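Probable starch synthase 4, chloroplastic/amyloplastic (Arabidopsis thaliana, PDB 6GNE) is a probable starch synthase of chloroplasts and amyloplasts, with the GT-B glycosyltransferase fold, and binds ADP and glycan. Local coordinates at residues A[16-19]-A[23-26]. Residues are numbered along the deposited sequence; the frame is centred on the assembly and turned at random.
Sequences AAEM and AKVG. With ADP (adenosine-5'-diphosphate), chain F.
Glu18 OE1 accepts two successive backbone N-H groups of the facing segment. Val25 N lies 2.8 Å from Glu18 OE1 in a nearly straight bond, but it comes from above the carboxylate plane. Gly26 N reaches Glu18 OE1 at 3.3 Å, on the syn side and nearer that plane. Both donors sit on the same face of the carboxylate. The Glu18 chain runs extended beyond CG (chi2 175°), which carries the carboxylate across to Val25. Within the loop, Met19 and Ala23 form a single antiparallel hydrogen-bonded pair that closes the short turn between the segments. Met19 N to Ala23 O and Ala23 N to Met19 O are each 2.8 Å. The loop links strand 11-15 to helix 27-41 in the N-terminal half of the GT-B fold. Here it carries the K-X-G-G motif of bacterial glycogen synthases and plant starch synthases, here Lys24-Val25-Gly26-Gly27. Lys24 has CG anti to the backbone N (chi1 177°), and its extended chain lets NZ donate a hydrogen bond to ADP O3' (Lys24 NZ to O3' 3.0 Å). Asp30 forms a salt bridge with the same NZ. In the second shell, Tyr112 OH hydrogen-bonds Glu18 OE2. The Met19 side chain packs between helix 27-41 and strands 45-51 and 92-100.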
loop_
_atom_site.group_PDB
_atom_site.type_symbol
_atom_site.label_atom_id
_atom_site.label_comp_id
_atom_site.label_asym_id
_atom_site.label_seq_id
_atom_site.Cartn_x
_atom_site.Cartn_y
_atom_site.Cartn_z
ATOM N N ALA A 16 10.425 2.249 7.521
ATOM C CA ALA A 16 9.047 2.562 7.173
ATOM C C ALA A 16 8.170 2.579 8.391
ATOM O O ALA A 16 8.548 2.047 9.445
ATOM C CB ALA A 16 8.533 1.528 6.182
ATOM N N ALA A 17 6.982 3.142 8.230
ATOM C CA ALA A 17 5.990 3.168 9.307
ATOM C C ALA A 17 5.106 1.936 9.348
ATOM O O ALA A 17 4.391 1.756 10.319
ATOM C CB ALA A 17 5.133 4.426 9.199
ATOM N N GLU A 18 5.161 1.099 8.313
ATOM C CA GLU A 18 4.363 -0.133 8.231
ATOM C C GLU A 18 5.120 -1.314 7.650
ATOM O O GLU A 18 6.040 -1.161 6.839
ATOM C CB GLU A 18 3.152 0.060 7.302
ATOM C CG GLU A 18 2.114 1.066 7.736
ATOM C CD GLU A 18 1.040 1.230 6.651
ATOM O OE1 GLU A 18 0.382 0.226 6.259
ATOM O OE2 GLU A 18 0.855 2.370 6.182
ATOM N N MET A 19 4.674 -2.493 8.060
ATOM C CA MET A 19 5.033 -3.745 7.429
ATOM C C MET A 19 3.935 -4.770 7.712
ATOM O O MET A 19 3.576 -5.033 8.866
ATOM C CB MET A 19 6.353 -4.265 7.970
ATOM C CG MET A 19 6.904 -5.463 7.184
ATOM S SD MET A 19 8.200 -6.324 8.065
ATOM C CE MET A 19 8.258 -7.825 7.119
ATOM N N ALA A 23 2.279 -4.478 11.283
ATOM C CA ALA A 23 1.831 -3.107 11.363
ATOM C C ALA A 23 1.349 -2.659 10.009
ATOM O O ALA A 23 2.152 -2.239 9.183
ATOM C CB ALA A 23 2.967 -2.231 11.844
ATOM N N LYS A 24 0.037 -2.748 9.789
ATOM C CA LYS A 24 -0.546 -2.522 8.488
ATOM C C LYS A 24 -1.803 -1.676 8.543
ATOM O O LYS A 24 -2.739 -1.973 9.299
ATOM C CB LYS A 24 -0.907 -3.856 7.856
ATOM C CG LYS A 24 -1.586 -3.680 6.516
ATOM C CD LYS A 24 -2.124 -4.974 5.983
ATOM C CE LYS A 24 -2.828 -4.717 4.662
ATOM N NZ LYS A 24 -2.907 -5.946 3.835
ATOM N N VAL A 25 -1.830 -0.648 7.691
ATOM C CA VAL A 25 -3.014 0.180 7.456
ATOM C C VAL A 25 -3.539 -0.033 6.027
ATOM O O VAL A 25 -4.731 -0.187 5.830
ATOM C CB VAL A 25 -2.701 1.675 7.706
ATOM C CG1 VAL A 25 -3.881 2.560 7.259
ATOM C CG2 VAL A 25 -2.383 1.891 9.189
ATOM N N GLY A 26 -2.659 0.017 5.030
ATOM C CA GLY A 26 -3.036 -0.361 3.695
ATOM C C GLY A 26 -1.911 -0.972 2.894
ATOM O O GLY A 26 -1.186 -1.833 3.384
HETATM P PB ADP F . -4.505 1.653 -0.138
HETATM O O1B ADP F . -3.021 1.564 0.061
HETATM O O2B ADP F . -5.363 1.239 1.022
HETATM O O3B ADP F . -4.900 3.017 -0.655
HETATM P PA ADP F . -4.033 -0.688 -1.756
HETATM O O1A ADP F . -4.892 -1.399 -2.761
HETATM O O2A ADP F . -2.653 -0.326 -2.242
HETATM O O3A ADP F . -4.879 0.603 -1.297
HETATM O "O5'" ADP F . -3.854 -1.558 -0.418
HETATM C "C5'" ADP F . -4.968 -2.012 0.352
HETATM C "C4'" ADP F . -4.663 -3.223 1.252
HETATM O "O4'" ADP F . -5.413 -3.123 2.471
HETATM C "C3'" ADP F . -5.104 -4.543 0.653
HETATM O "O3'" ADP F . -4.308 -5.578 1.205
HETATM C "C2'" ADP F . -6.517 -4.704 1.150
HETATM O "O2'" ADP F . -6.945 -6.054 1.170
HETATM C "C1'" ADP F . -6.391 -4.160 2.542
HETATM N N9 ADP F . -7.643 -3.577 3.073
HETATM C C8 ADP F . -8.166 -2.379 2.785
HETATM N N7 ADP F . -9.293 -2.169 3.502
HETATM C C5 ADP F . -9.502 -3.249 4.272
HETATM C C6 ADP F . -10.522 -3.695 5.272
HETATM N N6 ADP F . -11.577 -2.897 5.575
HETATM N N1 ADP F . -10.345 -4.920 5.844
HETATM C C2 ADP F . -9.293 -5.709 5.507
HETATM N N3 ADP F . -8.355 -5.360 4.612
HETATM C C4 ADP F . -8.408 -4.172 3.977
HETATM O O HOH W 1 -0.475 1.566 3.822
#